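Local coordinates for nickel ABC transporter (Nickel-binding protein) (Bacillus halodurans, PDB 3T66) that probably serves as the extracellular solute-binding component of an ABC importer for nickel or peptides, and binds a calcium ion in the crystal, at residues G160-E165 with Y479-Q484; P57-S62 with E180-A185; V104-A109 with P140-I145. All coordinates share one frame; numbering follows the deposited sequence.

Contact 1: G160-E165 with Y479-Q484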
loop_
_atom_site.group_PDB
_atom_site.type_symbol
_atom_site.label_atom_id
_atom_site.label_comp_id
_atom_site.label_asym_id
_atom_site.label_seq_id
_atom_site.Cartn_x
_atom_site.Cartn_y
_atom_site.Cartn_z
ATOM N N GLY A 160 3.790 19.588 -11.452
ATOM C CA GLY A 160 2.645 19.762 -10.548
ATOM C C GLY A 160 1.946 21.112 -10.647
ATOM O O GLY A 160 2.510 22.117 -11.105
ATOM N N PRO A 161 0.707 21.146 -10.196
ATOM C CA PRO A 161 -0.054 22.343 -9.947
ATOM C C PRO A 161 0.571 23.275 -8.877
ATOM O O PRO A 161 0.056 24.380 -8.664
ATOM C CB PRO A 161 -1.340 21.769 -9.356
ATOM C CG PRO A 161 -0.857 20.613 -8.563
ATOM C CD PRO A 161 0.054 19.978 -9.598
ATOM N N PHE A 162 1.614 22.870 -8.167
ATOM C CA PHE A 162 2.218 23.847 -7.227
ATOM C C PHE A 162 3.677 23.943 -7.418
ATOM O O PHE A 162 4.381 22.948 -7.388
ATOM C CB PHE A 162 1.860 23.609 -5.739
ATOM C CG PHE A 162 0.448 23.819 -5.482
ATOM C CD1 PHE A 162 -0.055 25.085 -5.407
ATOM C CD2 PHE A 162 -0.417 22.771 -5.474
ATOM C CE1 PHE A 162 -1.404 25.303 -5.268
ATOM C CE2 PHE A 162 -1.782 22.958 -5.334
ATOM C CZ PHE A 162 -2.280 24.223 -5.236
ATOM N N ALA A 163 4.151 25.138 -7.651
ATOM C CA ALA A 163 5.567 25.271 -7.725
ATOM C C ALA A 163 6.126 25.627 -6.336
ATOM O O ALA A 163 5.438 26.166 -5.469
ATOM C CB ALA A 163 5.975 26.280 -8.774
ATOM N N LEU A 164 7.405 25.312 -6.161
ATOM C CA LEU A 164 8.075 25.476 -4.904
ATOM C C LEU A 164 8.497 26.923 -4.736
ATOM O O LEU A 164 9.114 27.478 -5.613
ATOM C CB LEU A 164 9.270 24.542 -4.887
ATOM C CG LEU A 164 10.119 24.562 -3.631
ATOM C CD1 LEU A 164 9.310 24.274 -2.388
ATOM C CD2 LEU A 164 11.120 23.463 -3.878
ATOM N N GLU A 165 8.150 27.534 -3.613
ATOM C CA GLU A 165 8.514 28.922 -3.384
ATOM C C GLU A 165 9.763 28.987 -2.530
ATOM O O GLU A 165 10.649 29.768 -2.833
ATOM C CB GLU A 165 7.381 29.690 -2.693
ATOM C CG GLU A 165 7.482 31.200 -2.821
ATOM C CD GLU A 165 7.104 31.933 -1.533
ATOM O OE1 GLU A 165 7.920 31.951 -0.572
ATOM O OE2 GLU A 165 5.987 32.507 -1.488
ATOM N N TYR A 479 -1.276 10.752 -3.055
ATOM C CA TYR A 479 -1.881 11.973 -3.502
ATOM C C TYR A 479 -2.567 12.679 -2.377
ATOM O O TYR A 479 -3.419 12.118 -1.698
ATOM C CB TYR A 479 -2.833 11.696 -4.649
ATOM C CG TYR A 479 -2.199 10.820 -5.648
ATOM C CD1 TYR A 479 -1.113 11.249 -6.361
ATOM C CD2 TYR A 479 -2.636 9.538 -5.846
ATOM C CE1 TYR A 479 -0.496 10.430 -7.283
ATOM C CE2 TYR A 479 -2.011 8.709 -6.769
ATOM C CZ TYR A 479 -0.948 9.176 -7.471
ATOM O OH TYR A 479 -0.312 8.373 -8.368
ATOM N N MET A 480 -2.163 13.928 -2.175
ATOM C CA MET A 480 -2.684 14.725 -1.095
ATOM C C MET A 480 -2.902 16.113 -1.597
ATOM O O MET A 480 -4.043 16.517 -1.738
ATOM C CB MET A 480 -1.725 14.677 0.057
ATOM C CG MET A 480 -1.257 13.255 0.265
ATOM S SD MET A 480 -0.519 13.093 1.845
ATOM C CE MET A 480 0.010 11.365 1.820
ATOM N N ILE A 481 -1.858 16.855 -1.931
ATOM C CA ILE A 481 -2.133 18.212 -2.382
ATOM C C ILE A 481 -2.324 18.112 -3.888
ATOM O O ILE A 481 -1.514 17.463 -4.538
ATOM C CB ILE A 481 -1.015 19.243 -1.954
ATOM C CG1 ILE A 481 -0.873 19.387 -0.424
ATOM C CG2 ILE A 481 -1.270 20.610 -2.575
ATOM C CD1 ILE A 481 -2.161 19.631 0.313
ATOM N N THR A 482 -3.409 18.695 -4.417
ATOM C CA THR A 482 -3.834 18.551 -5.842
ATOM C C THR A 482 -4.655 19.745 -6.297
ATOM O O THR A 482 -5.228 20.447 -5.485
ATOM C CB THR A 482 -4.755 17.308 -6.084
ATOM O OG1 THR A 482 -6.098 17.581 -5.659
ATOM C CG2 THR A 482 -4.286 16.108 -5.327
ATOM N N ASN A 483 -4.785 19.945 -7.597
ATOM C CA ASN A 483 -5.564 21.071 -8.138
ATOM C C ASN A 483 -7.017 21.117 -7.678
ATOM O O ASN A 483 -7.669 22.124 -7.759
ATOM C CB ASN A 483 -5.494 21.095 -9.667
ATOM C CG ASN A 483 -6.010 19.803 -10.314
ATOM O OD1 ASN A 483 -6.255 18.785 -9.651
ATOM N ND2 ASN A 483 -6.182 19.848 -11.635
ATOM N N GLN A 484 -7.540 20.026 -7.174
ATOM C CA GLN A 484 -8.946 20.012 -6.917
ATOM C C GLN A 484 -9.261 20.747 -5.633
ATOM O O GLN A 484 -10.273 21.387 -5.567
ATOM C CB GLN A 484 -9.493 18.573 -6.975
ATOM C CG GLN A 484 -9.708 18.053 -8.430
ATOM C CD GLN A 484 -10.489 19.056 -9.323
ATOM O OE1 GLN A 484 -11.604 19.499 -8.975
ATOM N NE2 GLN A 484 -9.905 19.418 -10.472
#
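Pro161 and Asn483 mark the closest approach of the two backbones, with their CA atoms 5.9 Å apart. Pro161 leads into strand 162-168. Residues 479-484 form a loop near the C-terminus, with no regular structure. The contact thus brings the C-terminal loop back onto strand 162-168, which pairs with strand 172-177, in a chain of the type II periplasmic binding protein fold. No backbone bond joins the two segments, so side chains carry the contact. Phe162 and Ile481 make its apolar centre and cross at about a right angle. CG2 of Ile481 rests 3.7 Å from both CD2 and CE2 of Phe162. CG1 of Ile481 lies beside the backbone N (chi1 -62°), which puts CG2 anti to that N and against the ring; the CG1-CD1 branch leads away. Phe17, Val191 and Phe193 also touch Ile481, and Leu175 and Val191 touch Phe162. The carbonyl O of Thr482 lies at the ring edge, 4.3 Å from CE2 of Phe162. Beside this pair, CG of Pro161 sits 4.1 Å from the backbone N of Asn483. The loop bends here in an ST turn: OG1 of Thr482 accepts the N-H of Gln484 over 3.2 Å, at 155°.

Contact 2: P57-S62 with E180-A185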
loop_
_atom_site.group_PDB
_atom_site.type_symbol
_atom_site.label_atom_id
_atom_site.label_comp_id
_atom_site.label_asym_id
_atom_site.label_seq_id
_atom_site.Cartn_x
_atom_site.Cartn_y
_atom_site.Cartn_z
ATOM N N PRO A 57 -3.202 6.429 -17.274
ATOM C CA PRO A 57 -2.277 7.441 -17.724
ATOM C C PRO A 57 -2.399 8.740 -16.971
ATOM O O PRO A 57 -3.466 9.136 -16.602
ATOM C CB PRO A 57 -2.693 7.651 -19.164
ATOM C CG PRO A 57 -3.935 6.970 -19.322
ATOM C CD PRO A 57 -3.917 5.861 -18.407
ATOM N N TRP A 58 -1.273 9.378 -16.726
ATOM C CA TRP A 58 -1.242 10.699 -16.188
ATOM C C TRP A 58 -0.418 11.531 -17.131
ATOM O O TRP A 58 -0.924 12.064 -18.057
ATOM C CB TRP A 58 -0.616 10.646 -14.820
ATOM C CG TRP A 58 -1.001 11.700 -13.922
ATOM C CD1 TRP A 58 -1.893 12.648 -14.140
ATOM C CD2 TRP A 58 -0.482 11.919 -12.645
ATOM N NE1 TRP A 58 -1.976 13.471 -13.084
ATOM C CE2 TRP A 58 -1.111 13.030 -12.135
ATOM C CE3 TRP A 58 0.464 11.275 -11.873
ATOM C CZ2 TRP A 58 -0.833 13.517 -10.895
ATOM C CZ3 TRP A 58 0.731 11.753 -10.652
ATOM C CH2 TRP A 58 0.103 12.866 -10.173
ATOM N N LEU A 59 0.876 11.590 -16.915
ATOM C CA LEU A 59 1.778 12.344 -17.761
ATOM C C LEU A 59 1.917 11.730 -19.094
ATOM O O LEU A 59 2.259 12.372 -20.039
ATOM C CB LEU A 59 3.141 12.472 -17.148
ATOM C CG LEU A 59 3.305 13.514 -16.074
ATOM C CD1 LEU A 59 4.713 13.801 -15.882
ATOM C CD2 LEU A 59 2.592 14.719 -16.425
ATOM N N ALA A 60 1.727 10.437 -19.136
ATOM C CA ALA A 60 1.727 9.686 -20.385
ATOM C C ALA A 60 0.280 9.457 -20.793
ATOM O O ALA A 60 -0.598 9.265 -19.923
ATOM C CB ALA A 60 2.421 8.369 -20.197
ATOM N N GLU A 61 0.028 9.496 -22.104
ATOM C CA GLU A 61 -1.304 9.192 -22.679
ATOM C C GLU A 61 -1.627 7.700 -22.726
ATOM O O GLU A 61 -2.786 7.301 -22.576
ATOM C CB GLU A 61 -1.331 9.657 -24.123
ATOM C CG GLU A 61 -2.202 10.821 -24.495
ATOM C CD GLU A 61 -1.800 11.318 -25.904
ATOM O OE1 GLU A 61 -1.597 12.557 -26.116
ATOM O OE2 GLU A 61 -1.626 10.454 -26.808
ATOM N N SER A 62 -0.602 6.895 -23.003
ATOM C CA SER A 62 -0.767 5.457 -23.328
ATOM C C SER A 62 0.546 4.690 -23.443
ATOM O O SER A 62 1.624 5.282 -23.490
ATOM C CB SER A 62 -1.496 5.293 -24.661
ATOM O OG SER A 62 -0.642 5.716 -25.705
ATOM N N GLU A 180 -0.110 27.821 -15.371
ATOM C CA GLU A 180 -0.319 27.050 -16.632
ATOM C C GLU A 180 -0.270 25.540 -16.488
ATOM O O GLU A 180 0.116 24.832 -17.410
ATOM C CB GLU A 180 0.727 27.440 -17.656
ATOM C CG GLU A 180 1.101 28.936 -17.648
ATOM C CD GLU A 180 0.036 29.822 -18.304
ATOM O OE1 GLU A 180 -0.792 29.280 -19.093
ATOM O OE2 GLU A 180 0.042 31.056 -18.023
ATOM N N TYR A 181 -0.630 25.057 -15.303
ATOM C CA TYR A 181 -0.619 23.637 -14.995
ATOM C C TYR A 181 -1.433 22.934 -16.063
ATOM O O TYR A 181 -2.519 23.395 -16.371
ATOM C CB TYR A 181 -1.258 23.412 -13.638
ATOM C CG TYR A 181 -1.425 21.967 -13.329
ATOM C CD1 TYR A 181 -0.358 21.094 -13.433
ATOM C CD2 TYR A 181 -2.655 21.467 -12.956
ATOM C CE1 TYR A 181 -0.511 19.750 -13.170
ATOM C CE2 TYR A 181 -2.826 20.137 -12.686
ATOM C CZ TYR A 181 -1.751 19.277 -12.791
ATOM O OH TYR A 181 -1.927 17.944 -12.522
ATOM N N TRP A 182 -0.936 21.822 -16.601
ATOM C CA TRP A 182 -1.544 21.188 -17.769
ATOM C C TRP A 182 -2.943 20.637 -17.570
ATOM O O TRP A 182 -3.669 20.413 -18.534
ATOM C CB TRP A 182 -0.653 20.075 -18.251
ATOM C CG TRP A 182 -0.589 18.918 -17.280
ATOM C CD1 TRP A 182 0.245 18.796 -16.216
ATOM C CD2 TRP A 182 -1.387 17.714 -17.309
ATOM N NE1 TRP A 182 0.011 17.606 -15.573
ATOM C CE2 TRP A 182 -0.981 16.923 -16.224
ATOM C CE3 TRP A 182 -2.414 17.238 -18.150
ATOM C CZ2 TRP A 182 -1.561 15.672 -15.944
ATOM C CZ3 TRP A 182 -2.998 15.987 -17.869
ATOM C CH2 TRP A 182 -2.555 15.220 -16.782
ATOM N N ASP A 183 -3.331 20.384 -16.332
ATOM C CA ASP A 183 -4.652 19.801 -16.100
ATOM C C ASP A 183 -5.596 20.768 -15.391
ATOM O O ASP A 183 -6.652 20.373 -14.881
ATOM C CB ASP A 183 -4.543 18.495 -15.323
ATOM C CG ASP A 183 -5.625 17.521 -15.687
ATOM O OD1 ASP A 183 -6.259 17.730 -16.728
ATOM O OD2 ASP A 183 -5.847 16.536 -14.970
ATOM N N GLY A 184 -5.232 22.041 -15.360
ATOM C CA GLY A 184 -6.189 23.038 -14.910
ATOM C C GLY A 184 -5.773 23.543 -13.552
ATOM O O GLY A 184 -5.597 22.770 -12.623
ATOM N N ALA A 185 -5.611 24.846 -13.472
ATOM C CA ALA A 185 -4.914 25.478 -12.429
ATOM C C ALA A 185 -5.745 25.491 -11.145
ATOM O O ALA A 185 -6.945 25.574 -11.196
ATOM C CB ALA A 185 -4.485 26.887 -12.887
#
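Trp182 meets Trp58 and Leu59 through its indole, with the two backbones well separated. The CA atoms of Leu59 and Trp182 are 9.4 Å apart. At CB the side chain of Trp182 heads toward residues 57-62. CG lies between the backbone N and the carbonyl carbon, chi1 68°, and this folds the ring back over its own chain. CB of Asp183 sits above one face of the indole, offset toward the rim. Further out, NE1 of Trp182 is 4.0 Å from the methyl CD2 of Leu59, while its N-H is used by Glu43 OE1. Glu43 OE2 is bonded by Tyr181 OH. The CZ2-CH2 edge of the six-membered ring reaches Trp58, whose CD1 lies near the plane of the Trp182 indole. CZ2 of Trp182 is 3.5 Å from CD1 of Trp58 and 3.6 Å from its NE1. CH2 of Trp182 is 3.8 Å from the carbonyl O of Trp58. The five-membered ring of Trp58 and the six-membered ring of Trp182 meet obliquely, their planes at 63°. Arg47 makes a cation-pi contact with Trp58. With an alanine here instead of Trp182, Glu43 OE1 would probably lose this donor and a gap would open beside Trp58 and Leu59. A type I turn from Tyr181 to Gly184 presents the tryptophan. Gly184 N bonds to Tyr181 O, and at the backbone angles of Gly184 a CB would jam against the carbonyl O of Asp183, which calls for glycine. The turn belongs to the connection between strands 172-177 and 190-195. Residues 57-62 run into and begin strand 60-64, an outer strand of a four-stranded antiparallel sheet. A sheet of this kind is consistent with the additional subdomain of large family 5 solute-binding proteins such as OppA and DppA.

Contact 3: V104-A109 with P140-I145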
loop_
_atom_site.group_PDB
_atom_site.type_symbol
_atom_site.label_atom_id
_atom_site.label_comp_id
_atom_site.label_asym_id
_atom_site.label_seq_id
_atom_site.Cartn_x
_atom_site.Cartn_y
_atom_site.Cartn_z
ATOM N N VAL A 104 19.897 3.549 -6.465
ATOM C CA VAL A 104 20.099 2.170 -6.842
ATOM C C VAL A 104 18.765 1.441 -6.842
ATOM O O VAL A 104 18.509 0.638 -7.747
ATOM C CB VAL A 104 21.173 1.486 -5.960
ATOM C CG1 VAL A 104 20.846 0.060 -5.739
ATOM C CG2 VAL A 104 22.594 1.679 -6.555
ATOM N N ALA A 105 17.916 1.763 -5.854
ATOM C CA ALA A 105 16.563 1.199 -5.759
ATOM C C ALA A 105 15.773 1.385 -7.059
ATOM O O ALA A 105 15.211 0.409 -7.590
ATOM C CB ALA A 105 15.817 1.792 -4.629
ATOM N N ILE A 106 15.755 2.618 -7.579
ATOM C CA ILE A 106 15.111 2.875 -8.835
ATOM C C ILE A 106 15.790 2.095 -9.943
ATOM O O ILE A 106 15.107 1.539 -10.796
ATOM C CB ILE A 106 15.127 4.331 -9.184
ATOM C CG1 ILE A 106 14.444 5.146 -8.107
ATOM C CG2 ILE A 106 14.359 4.576 -10.421
ATOM C CD1 ILE A 106 14.671 6.649 -8.244
ATOM N N GLU A 107 17.120 2.034 -9.935
ATOM C CA GLU A 107 17.827 1.351 -11.025
ATOM C C GLU A 107 17.454 -0.115 -11.071
ATOM O O GLU A 107 17.180 -0.674 -12.168
ATOM C CB GLU A 107 19.356 1.492 -10.935
ATOM C CG GLU A 107 20.135 1.091 -12.254
ATOM C CD GLU A 107 21.691 1.209 -12.143
ATOM O OE1 GLU A 107 22.389 0.946 -13.165
ATOM O OE2 GLU A 107 22.220 1.562 -11.048
ATOM N N ASN A 108 17.427 -0.728 -9.891
ATOM C CA ASN A 108 17.238 -2.160 -9.805
ATOM C C ASN A 108 15.809 -2.600 -9.952
ATOM O O ASN A 108 15.546 -3.788 -10.092
ATOM C CB ASN A 108 17.777 -2.691 -8.500
ATOM C CG ASN A 108 19.292 -2.762 -8.473
ATOM O OD1 ASN A 108 19.978 -2.556 -9.473
ATOM N ND2 ASN A 108 19.826 -3.074 -7.300
ATOM N N ALA A 109 14.881 -1.648 -9.903
ATOM C CA ALA A 109 13.434 -1.937 -9.907
ATOM C C ALA A 109 12.844 -1.702 -11.282
ATOM O O ALA A 109 11.893 -2.386 -11.681
ATOM C CB ALA A 109 12.719 -1.056 -8.910
ATOM N N PRO A 140 6.270 7.341 -6.903
ATOM C CA PRO A 140 6.547 8.725 -6.771
ATOM C C PRO A 140 7.994 9.049 -6.988
ATOM O O PRO A 140 8.316 10.173 -7.340
ATOM C CB PRO A 140 6.134 8.983 -5.364
ATOM C CG PRO A 140 4.877 8.223 -5.297
ATOM C CD PRO A 140 5.256 6.916 -5.934
ATOM N N ASN A 141 8.857 8.060 -6.820
ATOM C CA ASN A 141 10.300 8.165 -7.085
ATOM C C ASN A 141 10.683 8.534 -8.441
ATOM O O ASN A 141 11.814 8.927 -8.661
ATOM C CB ASN A 141 10.882 6.783 -7.042
ATOM C CG ASN A 141 11.095 6.360 -5.703
ATOM O OD1 ASN A 141 10.993 7.200 -4.784
ATOM N ND2 ASN A 141 11.366 5.070 -5.510
ATOM N N VAL A 142 9.807 8.238 -9.382
ATOM C CA VAL A 142 10.177 8.332 -10.728
ATOM C C VAL A 142 9.370 9.463 -11.250
ATOM O O VAL A 142 9.044 9.534 -12.421
ATOM C CB VAL A 142 9.827 7.079 -11.449
ATOM C CG1 VAL A 142 10.483 7.100 -12.795
ATOM C CG2 VAL A 142 10.337 5.922 -10.726
ATOM N N SER A 143 9.045 10.378 -10.374
ATOM C CA SER A 143 8.299 11.504 -10.827
ATOM C C SER A 143 9.196 12.280 -11.733
ATOM O O SER A 143 10.401 12.281 -11.530
ATOM C CB SER A 143 7.881 12.364 -9.673
ATOM O OG SER A 143 8.924 12.484 -8.782
ATOM N N ILE A 144 8.601 12.895 -12.754
ATOM C CA ILE A 144 9.316 13.612 -13.798
ATOM C C ILE A 144 9.630 15.059 -13.396
ATOM O O ILE A 144 8.701 15.835 -13.083
ATOM C CB ILE A 144 8.444 13.653 -15.035
ATOM C CG1 ILE A 144 8.042 12.240 -15.447
ATOM C CG2 ILE A 144 9.105 14.455 -16.152
ATOM C CD1 ILE A 144 9.153 11.362 -15.844
ATOM N N ILE A 145 10.919 15.414 -13.385
ATOM C CA ILE A 145 11.394 16.773 -13.060
ATOM C C ILE A 145 12.226 17.329 -14.249
ATOM O O ILE A 145 12.711 16.555 -15.106
ATOM C CB ILE A 145 12.215 16.800 -11.746
#
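Ile106 packs against Asn141 and Val142, joining a short helix to a single 3-10 turn. The helix is 104-110, which directly precedes strand 112-118 of the four-stranded antiparallel sheet. Both segments probably belong to the subdomain built on that sheet, as in family 5 solute-binding proteins of the type II periplasmic binding fold. Ile106 supplies about half of the surface buried here, and all three residues are buried. Its CG1 stands anti to the carbonyl carbon, chi1 -58°, and CD1 runs on extended, so that this branch reaches over the start of 140-145. CD1 of Ile106 lies 3.7 Å from the carbonyl O of Asn141 and 4.0 Å from its CB. CG1 of Ile106, by contrast, lies 4.0 Å from ND2 of Asn141. The two side chains cross at a slant, and the contact is by van der Waals packing alone. The other branch of Ile106 turns to the valine: its CG2 is 4.3 Å from CG2 of Val142. The backbones come closest at Ile106 and Asn141, whose CA atoms are 7.4 Å apart.

Around them lie further contacts. Tyr34 touches the side chain of Asn141, and Leu96 of helix 89-100 touches Val142. The same helix also bonds to the end of the segment, through Ser95 OG and Ile145 N. On the other partner, the N-H of Ile106 has a weak bond to Ser103 OG, just ahead of helix 104-110. Within that helix, Asn108 N bonds to Val104 O over 2.8 Å, and Ile106 is carried on the turn so formed. Residues 140-143 have their own closure: Ser143 N bonds to Pro140 O at 3.1 Å.

Contact 3 comes first to close along the chain and lies wholly between the two halves of contact 2. Contacts 1 and 2 alternate, and contact 1 closes last, near the C-terminus. The centres of contacts 1 and 2 are 13 Å apart, and Asn483 ND2 probably hydrogen-bonds Gly184 O between them. Contact 3 is about 20 Å from either, centre to centre. It touches contact 2 through CD1 of Leu59 and CG1 of Ile144, 3.7 Å apart, but does not touch contact 1. Together they run from strands 162-168, 172-177 and 190-195 to the four-stranded sheet and helices 89-100 and 104-110. Contact 1 joins the C-terminal loop to strand 162-168, while contacts 2 and 3 join parts of residues 57-185 to one another.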